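Local coordinates for protein putative aspartyl-tRNA synthetase (Leishmania major, PDB 6OD8) that probably charges tRNA(Asp) with L-aspartate at the expense of ATP, as a class II aminoacyl-tRNA synthetase, at residues L235-I249 against Y278-E292. Residues are numbered along the deposited sequence; the frame is centred on the assembly and turned at random.
Sequences LIDKDFCEIHSPKII and YKQMVLQGDVPRVFE
Pro246 CD lies over one face of the Tyr278 ring, a CH-pi contact 4.0 Å from the centroid, while Ile249 CG2 meets the ring edge; the hydroxyl is hydrogen-bonded to the backbone O of Pro558 of the second subunit. Val282 CG1 touches Ile243 CG2 at 4.2 Å. In one of its two conformers, Arg289 bends at chi3 (-83°), turning its guanidinium side-on to Asp239: NE reaches the backbone O from above the carbonyl plane, and NH2 forms a salt bridge with OD1 at 3.1 Å. Its CB lies over the Phe240 ring, whose opposite face is covered by Leu235 CD2. Cys241 N donates to Arg289 O. Val290 CG1 meets Ile243 CG2 at 3.6 Å, so Ile243 bridges helix 276-283 and strand 289-297. Cys241 O accepts from Phe291 N, and Phe291 O takes Ile243 N at 2.9 Å. The Phe291 ring lies over Glu242 CA with Phe240 CB at its edge. Glu292 is gripped by three donors: Ser245 OG on the syn lone pair of OE1 at 2.6 Å, and Ser245 N and Lys247 NZ reaching OE2 from opposite faces. A Schellman motif ends helix 215-237 before strand 241-242, outermost within the chain; with Glu242 salt-bridged to Arg232 of the second subunit, this is consistent with class II motif 1 pairing in parallel with motif 2's first strand.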
ATOM      1  N   LEU A 235     -11.118  -4.019  -3.151  1.00 13.85           N
ATOM      2  CA  LEU A 235     -11.653  -3.581  -1.865  1.00 10.89           C
ATOM      3  C   LEU A 235     -12.094  -2.121  -1.905  1.00 14.82           C
ATOM      4  O   LEU A 235     -13.113  -1.751  -1.309  1.00 16.17           O
ATOM      5  CB  LEU A 235     -10.582  -3.816  -0.786  1.00 11.59           C
ATOM      6  CG  LEU A 235     -10.240  -5.312  -0.622  1.00 13.11           C
ATOM      7  CD1 LEU A 235      -8.905  -5.455   0.143  1.00 16.12           C
ATOM      8  CD2 LEU A 235     -11.362  -6.070   0.083  1.00 16.21           C
ATOM      9  N   ILE A 236     -11.333  -1.272  -2.592  1.00 13.12           N
ATOM     10  CA  ILE A 236     -11.788   0.098  -2.848  1.00 16.84           C
ATOM     11  C   ILE A 236     -13.145   0.097  -3.541  1.00 19.53           C
ATOM     12  O   ILE A 236     -14.029   0.884  -3.190  1.00 17.50           O
ATOM     13  CB  ILE A 236     -10.727   0.861  -3.679  1.00 17.76           C
ATOM     14  CG1 ILE A 236      -9.489   1.148  -2.838  1.00 17.91           C
ATOM     15  CG2 ILE A 236     -11.306   2.162  -4.276  1.00 16.38           C
ATOM     16  CD1 ILE A 236      -8.260   1.514  -3.682  1.00 14.45           C
ATOM     17  N   ASP A 237     -13.318  -0.764  -4.559  1.00 14.81           N
ATOM     18  CA  ASP A 237     -14.597  -0.894  -5.258  1.00 18.90           C
ATOM     19  C   ASP A 237     -15.724  -1.246  -4.304  1.00 18.15           C
ATOM     20  O   ASP A 237     -16.877  -0.880  -4.548  1.00 19.45           O
ATOM     21  CB  ASP A 237     -14.543  -1.998  -6.331  1.00 20.96           C
ATOM     22  CG  ASP A 237     -13.846  -1.579  -7.612  1.00 29.54           C
ATOM     23  OD1 ASP A 237     -13.496  -0.394  -7.775  1.00 23.67           O
ATOM     24  OD2 ASP A 237     -13.642  -2.480  -8.463  1.00 38.12           O
ATOM     25  N   LYS A 238     -15.424  -2.019  -3.253  1.00 19.38           N
ATOM     26  CA  LYS A 238     -16.397  -2.431  -2.253  1.00 24.75           C
ATOM     27  C   LYS A 238     -16.412  -1.509  -1.036  1.00 24.10           C
ATOM     28  O   LYS A 238     -16.910  -1.912   0.023  1.00 21.94           O
ATOM     29  CB  LYS A 238     -16.119  -3.871  -1.814  1.00 22.20           C
ATOM     30  CG  LYS A 238     -16.082  -4.885  -2.950  1.00 23.19           C
ATOM     31  CD  LYS A 238     -17.477  -5.231  -3.408  1.00 37.78           C
ATOM     32  CE  LYS A 238     -17.462  -6.270  -4.511  1.00 46.14           C
ATOM     33  NZ  LYS A 238     -18.851  -6.544  -4.978  1.00 51.50           N
ATOM     34  N   ASP A 239     -15.859  -0.303  -1.165  1.00 20.26           N
ATOM     35  CA  ASP A 239     -15.913   0.747  -0.139  1.00 20.60           C
ATOM     36  C   ASP A 239     -15.172   0.345   1.141  1.00 18.64           C
ATOM     37  O   ASP A 239     -15.608   0.656   2.250  1.00 18.64           O
ATOM     38  CB  ASP A 239     -17.366   1.137   0.161  1.00 32.17           C
ATOM     39  CG  ASP A 239     -17.478   2.437   0.935  1.00 51.98           C
ATOM     40  OD1 ASP A 239     -18.389   2.530   1.787  1.00 57.56           O
ATOM     41  OD2 ASP A 239     -16.652   3.356   0.708  1.00 58.94           O
ATOM     42  N   PHE A 240     -14.043  -0.353   0.990  1.00 13.57           N
ATOM     43  CA  PHE A 240     -13.115  -0.566   2.103  1.00 15.31           C
ATOM     44  C   PHE A 240     -12.164   0.619   2.171  1.00 19.95           C
ATOM     45  O   PHE A 240     -11.670   1.084   1.141  1.00 19.93           O
ATOM     46  CB  PHE A 240     -12.280  -1.846   1.939  1.00 11.39           C
ATOM     47  CG  PHE A 240     -13.030  -3.115   2.225  1.00 14.42           C
ATOM     48  CD1 PHE A 240     -12.748  -3.864   3.360  1.00 18.12           C
ATOM     49  CD2 PHE A 240     -14.000  -3.569   1.346  1.00 15.36           C
ATOM     50  CE1 PHE A 240     -13.453  -5.051   3.622  1.00 11.12           C
ATOM     51  CE2 PHE A 240     -14.703  -4.732   1.590  1.00 13.66           C
ATOM     52  CZ  PHE A 240     -14.425  -5.476   2.731  1.00 15.57           C
ATOM     53  N   CYS A 241     -11.911   1.097   3.382  1.00 14.90           N
ATOM     54  CA  CYS A 241     -11.027   2.228   3.604  0.61 15.13           C
ATOM     55  C   CYS A 241      -9.622   1.728   3.938  1.00 16.48           C
ATOM     56  O   CYS A 241      -9.456   0.776   4.702  1.00 15.56           O
ATOM     57  CB  CYS A 241     -11.596   3.081   4.740  0.61 20.47           C
ATOM     58  SG  CYS A 241     -10.705   4.575   5.160  0.61 19.64           S
ATOM     59  N   GLU A 242      -8.606   2.386   3.374  1.00 13.00           N
ATOM     60  CA  GLU A 242      -7.236   1.985   3.676  1.00 10.05           C
ATOM     61  C   GLU A 242      -6.799   2.590   5.005  1.00 13.74           C
ATOM     62  O   GLU A 242      -7.034   3.777   5.272  1.00 14.17           O
ATOM     63  CB  GLU A 242      -6.279   2.413   2.555  1.00 14.36           C
ATOM     64  CG  GLU A 242      -4.850   2.028   2.858  1.00 16.54           C
ATOM     65  CD  GLU A 242      -3.896   2.213   1.681  1.00 20.02           C
ATOM     66  OE1 GLU A 242      -4.319   2.696   0.610  1.00 15.35           O
ATOM     67  OE2 GLU A 242      -2.708   1.877   1.845  1.00 21.36           O
ATOM     68  N   ILE A 243      -6.147   1.776   5.842  1.00 10.14           N
ATOM     69  CA  ILE A 243      -5.626   2.264   7.113  1.00 11.03           C
ATOM     70  C   ILE A 243      -4.134   1.998   7.160  1.00 13.19           C
ATOM     71  O   ILE A 243      -3.606   1.140   6.451  1.00 12.70           O
ATOM     72  CB  ILE A 243      -6.311   1.621   8.346  1.00 15.01           C
ATOM     73  CG1 ILE A 243      -6.097   0.101   8.331  1.00 12.82           C
ATOM     74  CG2 ILE A 243      -7.807   1.919   8.348  1.00 14.93           C
ATOM     75  CD1 ILE A 243      -6.544  -0.578   9.652  1.00 16.94           C
ATOM     76  N   HIS A 244      -3.467   2.731   8.051  1.00 11.53           N
ATOM     77  CA  HIS A 244      -2.044   2.579   8.324  1.00 10.97           C
ATOM     78  C   HIS A 244      -1.896   2.567   9.835  1.00 20.38           C
ATOM     79  O   HIS A 244      -2.124   3.589  10.488  1.00 18.76           O
ATOM     80  CB  HIS A 244      -1.241   3.720   7.680  1.00 13.96           C
ATOM     81  CG  HIS A 244      -1.192   3.620   6.187  1.00 12.13           C
ATOM     82  ND1 HIS A 244      -2.043   4.321   5.358  1.00 20.80           N
ATOM     83  CD2 HIS A 244      -0.434   2.849   5.379  1.00 11.54           C
ATOM     84  CE1 HIS A 244      -1.789   4.002   4.101  1.00 13.48           C
ATOM     85  NE2 HIS A 244      -0.824   3.106   4.087  1.00 20.85           N
ATOM     86  N   SER A 245      -1.580   1.402  10.389  1.00 17.63           N
ATOM     87  CA  SER A 245      -1.427   1.223  11.822  1.00 17.47           C
ATOM     88  C   SER A 245       0.042   1.025  12.175  1.00 16.97           C
ATOM     89  O   SER A 245       0.856   0.674  11.316  1.00 13.51           O
ATOM     90  CB  SER A 245      -2.274   0.026  12.314  1.00 17.84           C
ATOM     91  OG  SER A 245      -1.959  -1.157  11.630  1.00 19.82           O
ATOM     92  N   PRO A 246       0.433   1.290  13.422  1.00 14.49           N
ATOM     93  CA  PRO A 246       1.867   1.333  13.733  1.00 15.43           C
ATOM     94  C   PRO A 246       2.492  -0.045  13.772  1.00 15.73           C
ATOM     95  O   PRO A 246       1.886  -1.035  14.197  1.00 18.06           O
ATOM     96  CB  PRO A 246       1.915   2.000  15.118  1.00 15.41           C
ATOM     97  CG  PRO A 246       0.561   1.682  15.730  1.00 15.78           C
ATOM     98  CD  PRO A 246      -0.396   1.745  14.554  1.00 15.32           C
ATOM     99  N   LYS A 247       3.740  -0.094  13.347  1.00 12.18           N
ATOM    100  CA  LYS A 247       4.516  -1.315  13.459  1.00 12.30           C
ATOM    101  C   LYS A 247       5.322  -1.361  14.743  1.00 16.02           C
ATOM    102  O   LYS A 247       5.679  -2.460  15.190  1.00 21.34           O
ATOM    103  CB  LYS A 247       5.434  -1.468  12.232  1.00 19.04           C
ATOM    104  CG  LYS A 247       4.718  -1.196  10.899  1.00 19.09           C
ATOM    105  CD  LYS A 247       3.423  -2.017  10.761  1.00 20.45           C
ATOM    106  CE  LYS A 247       2.490  -1.518   9.631  1.00 18.96           C
ATOM    107  NZ  LYS A 247       1.117  -2.199   9.755  1.00 15.00           N
ATOM    108  N   ILE A 248       5.550  -0.215  15.383  1.00 13.34           N
ATOM    109  CA  ILE A 248       6.152  -0.181  16.720  1.00 18.07           C
ATOM    110  C   ILE A 248       5.044  -0.294  17.763  1.00 19.13           C
ATOM    111  O   ILE A 248       4.068   0.458  17.729  1.00 18.40           O
ATOM    112  CB  ILE A 248       6.978   1.101  16.918  1.00 17.53           C
ATOM    113  CG1 ILE A 248       8.169   1.082  15.951  1.00 16.63           C
ATOM    114  CG2 ILE A 248       7.450   1.206  18.373  1.00 16.44           C
ATOM    115  CD1 ILE A 248       9.058   2.313  16.026  1.00 20.13           C
ATOM    116  N   ILE A 249       5.184  -1.241  18.687  1.00 14.87           N
ATOM    117  CA  ILE A 249       4.207  -1.425  19.760  1.00 17.34           C
ATOM    118  C   ILE A 249       4.914  -1.476  21.108  1.00 16.20           C
ATOM    119  O   ILE A 249       6.128  -1.652  21.196  1.00 19.61           O
ATOM    120  CB  ILE A 249       3.339  -2.682  19.526  1.00 17.12           C
ATOM    121  CG1 ILE A 249       4.196  -3.956  19.458  1.00 19.86           C
ATOM    122  CG2 ILE A 249       2.526  -2.502  18.248  1.00 22.37           C
ATOM    123  CD1 ILE A 249       3.345  -5.258  19.248  1.00 20.68           C
ATOM    124  N   TYR A 278      -5.048  -3.587  15.777  1.00 14.92           N
ATOM    125  CA  TYR A 278      -5.444  -2.250  15.327  1.00 13.54           C
ATOM    126  C   TYR A 278      -6.586  -2.304  14.319  1.00 12.79           C
ATOM    127  O   TYR A 278      -7.481  -1.453  14.353  1.00 16.41           O
ATOM    128  CB  TYR A 278      -4.240  -1.515  14.729  1.00 15.46           C
ATOM    129  CG  TYR A 278      -3.210  -1.223  15.780  1.00 17.09           C
ATOM    130  CD1 TYR A 278      -3.470  -0.300  16.779  1.00 14.30           C
ATOM    131  CD2 TYR A 278      -1.979  -1.879  15.789  1.00 22.18           C
ATOM    132  CE1 TYR A 278      -2.547  -0.045  17.779  1.00 17.69           C
ATOM    133  CE2 TYR A 278      -1.044  -1.613  16.791  1.00 16.70           C
ATOM    134  CZ  TYR A 278      -1.338  -0.712  17.769  1.00 20.11           C
ATOM    135  OH  TYR A 278      -0.408  -0.462  18.753  1.00 23.72           O
ATOM    136  N   LYS A 279      -6.559  -3.261  13.382  1.00 11.70           N
ATOM    137  CA  LYS A 279      -7.641  -3.272  12.405  1.00 11.48           C
ATOM    138  C   LYS A 279      -8.987  -3.567  13.063  1.00 15.00           C
ATOM    139  O   LYS A 279     -10.008  -3.020  12.640  1.00 17.52           O
ATOM    140  CB  LYS A 279      -7.350  -4.234  11.247  1.00 12.72           C
ATOM    141  CG  LYS A 279      -7.328  -5.755  11.583  1.00 16.34           C
ATOM    142  CD  LYS A 279      -7.033  -6.545  10.299  1.00 16.00           C
ATOM    143  CE  LYS A 279      -6.827  -8.019  10.636  1.00 15.68           C
ATOM    144  NZ  LYS A 279      -6.959  -8.885   9.427  1.00 17.80           N
ATOM    145  N   GLN A 280      -9.014  -4.350  14.151  1.00 13.05           N
ATOM    146  CA  GLN A 280     -10.263  -4.464  14.897  1.00 14.41           C
ATOM    147  C   GLN A 280     -10.617  -3.166  15.622  1.00 19.39           C
ATOM    148  O   GLN A 280     -11.792  -2.779  15.684  1.00 13.37           O
ATOM    149  CB  GLN A 280     -10.167  -5.598  15.921  1.00 15.10           C
ATOM    150  CG  GLN A 280      -9.914  -6.958  15.339  1.00 16.58           C
ATOM    151  CD  GLN A 280      -9.914  -8.008  16.454  1.00 16.44           C
ATOM    152  OE1 GLN A 280      -8.884  -8.592  16.790  1.00 17.91           O
ATOM    153  NE2 GLN A 280     -11.066  -8.187  17.075  1.00 15.25           N
ATOM    154  N   MET A 281      -9.636  -2.531  16.265  1.00 13.11           N
ATOM    155  CA  MET A 281      -9.933  -1.326  17.026  1.00 15.78           C
ATOM    156  C   MET A 281     -10.476  -0.219  16.132  1.00 14.32           C
ATOM    157  O   MET A 281     -11.327   0.558  16.564  1.00 14.77           O
ATOM    158  CB  MET A 281      -8.672  -0.848  17.750  1.00 17.13           C
ATOM    159  CG  MET A 281      -8.162  -1.904  18.761  1.00 20.76           C
ATOM    160  SD  MET A 281      -6.458  -1.606  19.343  1.00 21.24           S
ATOM    161  CE  MET A 281      -6.838  -0.109  20.223  1.00 14.93           C
ATOM    162  N   VAL A 282     -10.028  -0.142  14.879  1.00 15.78           N
ATOM    163  CA  VAL A 282     -10.500   0.940  14.018  0.75 16.04           C
ATOM    164  C   VAL A 282     -11.978   0.764  13.690  1.00 15.48           C
ATOM    165  O   VAL A 282     -12.712   1.744  13.558  1.00 16.84           O
ATOM    166  CB  VAL A 282      -9.633   1.036  12.750  0.75 15.53           C
ATOM    167  CG1 VAL A 282     -10.164   2.140  11.821  0.75 14.05           C
ATOM    168  CG2 VAL A 282      -8.192   1.360  13.143  0.75 16.53           C
ATOM    169  N   LEU A 283     -12.450  -0.482  13.584  1.00 15.32           N
ATOM    170  CA  LEU A 283     -13.879  -0.685  13.367  1.00 17.34           C
ATOM    171  C   LEU A 283     -14.703  -0.169  14.542  1.00 19.09           C
ATOM    172  O   LEU A 283     -15.853   0.257  14.371  1.00 14.98           O
ATOM    173  CB  LEU A 283     -14.160  -2.162  13.137  1.00 14.88           C
ATOM    174  CG  LEU A 283     -13.530  -2.885  11.952  1.00 20.26           C
ATOM    175  CD1 LEU A 283     -14.340  -4.129  11.660  1.00 16.22           C
ATOM    176  CD2 LEU A 283     -13.378  -2.028  10.710  1.00 21.59           C
ATOM    177  N   GLN A 284     -14.138  -0.180  15.737  1.00 18.19           N
ATOM    178  CA  GLN A 284     -14.856   0.385  16.873  1.00 18.51           C
ATOM    179  C   GLN A 284     -14.851   1.909  16.870  1.00 17.81           C
ATOM    180  O   GLN A 284     -15.514   2.515  17.721  1.00 19.85           O
ATOM    181  CB  GLN A 284     -14.266  -0.157  18.188  1.00 17.27           C
ATOM    182  CG  GLN A 284     -14.079  -1.696  18.206  1.00 25.65           C
ATOM    183  CD  GLN A 284     -15.173  -2.482  17.487  1.00 25.59           C
ATOM    184  OE1 GLN A 284     -16.354  -2.169  17.594  1.00 21.65           O
ATOM    185  NE2 GLN A 284     -14.775  -3.509  16.746  1.00 20.19           N
ATOM    186  N   GLY A 285     -14.128   2.537  15.944  1.00 18.69           N
ATOM    187  CA  GLY A 285     -14.278   3.963  15.718  1.00 20.08           C
ATOM    188  C   GLY A 285     -15.236   4.261  14.581  1.00 19.88           C
ATOM    189  O   GLY A 285     -15.235   5.360  14.020  1.00 22.89           O
ATOM    190  N   ASP A 286     -16.020   3.252  14.211  1.00 16.77           N
ATOM    191  CA  ASP A 286     -17.141   3.283  13.262  1.00 15.61           C
ATOM    192  C   ASP A 286     -16.702   3.289  11.803  1.00 20.37           C
ATOM    193  O   ASP A 286     -17.531   3.545  10.918  1.00 29.01           O
ATOM    194  CB  ASP A 286     -18.093   4.463  13.520  1.00 20.85           C
ATOM    195  CG  ASP A 286     -18.827   4.328  14.863  1.00 29.02           C
ATOM    196  OD1 ASP A 286     -18.785   3.221  15.428  1.00 20.51           O
ATOM    197  OD2 ASP A 286     -19.414   5.318  15.358  1.00 26.30           O
ATOM    198  N   VAL A 287     -15.452   2.974  11.500  1.00 19.65           N
ATOM    199  CA  VAL A 287     -15.111   2.745  10.097  1.00 16.86           C
ATOM    200  C   VAL A 287     -15.687   1.376   9.745  1.00 17.43           C
ATOM    201  O   VAL A 287     -15.333   0.392  10.399  1.00 21.70           O
ATOM    202  CB  VAL A 287     -13.592   2.790   9.856  1.00 18.38           C
ATOM    203  CG1 VAL A 287     -13.302   2.635   8.365  1.00 19.26           C
ATOM    204  CG2 VAL A 287     -12.980   4.090  10.397  1.00 21.95           C
ATOM    205  N   PRO A 288     -16.569   1.253   8.746  1.00 19.42           N
ATOM    206  CA  PRO A 288     -17.253  -0.037   8.525  1.00 17.35           C
ATOM    207  C   PRO A 288     -16.368  -1.144   7.988  1.00 15.33           C
ATOM    208  O   PRO A 288     -16.633  -2.321   8.265  1.00 15.60           O
ATOM    209  CB  PRO A 288     -18.337   0.303   7.488  1.00 24.42           C
ATOM    210  CG  PRO A 288     -18.380   1.765   7.395  1.00 27.81           C
ATOM    211  CD  PRO A 288     -17.070   2.312   7.855  1.00 29.39           C
ATOM    212  N   ARG A 289     -15.354  -0.819   7.182  1.00 17.00           N
ATOM    213  CA  ARG A 289     -14.603  -1.806   6.400  0.56 16.45           C
ATOM    214  C   ARG A 289     -13.207  -1.257   6.155  1.00 15.38           C
ATOM    215  O   ARG A 289     -13.125  -0.134   5.639  1.00 15.71           O
ATOM    216  CB  ARG A 289     -15.264  -2.047   5.032  0.56 16.20           C
ATOM    217  CG  ARG A 289     -16.676  -2.630   5.018  0.56 17.54           C
ATOM    218  CD  ARG A 289     -17.313  -2.493   3.625  0.56 17.07           C
ATOM    219  NE  ARG A 289     -17.906  -1.170   3.429  0.56 18.78           N
ATOM    220  CZ  ARG A 289     -19.078  -0.808   3.950  0.56 19.70           C
ATOM    221  NH1 ARG A 289     -19.778  -1.669   4.674  0.56 21.88           N
ATOM    222  NH2 ARG A 289     -19.553   0.397   3.744  0.56 19.38           N
ATOM    223  N   VAL A 290     -12.145  -2.023   6.444  1.00 13.31           N
ATOM    224  CA  VAL A 290     -10.784  -1.514   6.284  1.00 12.82           C
ATOM    225  C   VAL A 290      -9.893  -2.556   5.622  1.00 11.68           C
ATOM    226  O   VAL A 290     -10.114  -3.756   5.722  1.00 12.09           O
ATOM    227  CB  VAL A 290     -10.138  -1.088   7.629  1.00 13.07           C
ATOM    228  CG1 VAL A 290     -10.883   0.088   8.246  1.00 14.25           C
ATOM    229  CG2 VAL A 290     -10.104  -2.277   8.637  1.00 13.53           C
ATOM    230  N   PHE A 291      -8.826  -2.072   5.000  1.00 14.88           N
ATOM    231  CA  PHE A 291      -7.742  -2.941   4.594  1.00 14.22           C
ATOM    232  C   PHE A 291      -6.424  -2.242   4.872  1.00 12.72           C
ATOM    233  O   PHE A 291      -6.356  -1.016   5.005  1.00 13.90           O
ATOM    234  CB  PHE A 291      -7.843  -3.345   3.118  1.00 10.68           C
ATOM    235  CG  PHE A 291      -7.550  -2.209   2.140  1.00 13.33           C
ATOM    236  CD1 PHE A 291      -6.233  -1.875   1.800  1.00 14.84           C
ATOM    237  CD2 PHE A 291      -8.594  -1.496   1.563  1.00 17.11           C
ATOM    238  CE1 PHE A 291      -5.954  -0.829   0.878  1.00 12.24           C
ATOM    239  CE2 PHE A 291      -8.323  -0.440   0.649  1.00 14.20           C
ATOM    240  CZ  PHE A 291      -7.009  -0.124   0.319  1.00 12.27           C
ATOM    241  N   GLU A 292      -5.369  -3.043   4.960  1.00 13.88           N
ATOM    242  CA  GLU A 292      -4.034  -2.506   5.142  1.00 16.04           C
ATOM    243  C   GLU A 292      -3.047  -3.335   4.338  1.00 15.74           C
ATOM    244  O   GLU A 292      -3.163  -4.558   4.256  1.00 15.29           O
ATOM    245  CB  GLU A 292      -3.634  -2.482   6.636  1.00 12.33           C
ATOM    246  CG  GLU A 292      -2.214  -1.943   6.871  1.00 14.88           C
ATOM    247  CD  GLU A 292      -1.987  -1.381   8.273  1.00 21.00           C
ATOM    248  OE1 GLU A 292      -2.803  -1.610   9.198  1.00 18.28           O
ATOM    249  OE2 GLU A 292      -0.956  -0.726   8.457  1.00 14.80           O
TER
HETATM  250  O   HOH W   1     -15.291   1.915   5.072  1.00 23.97           O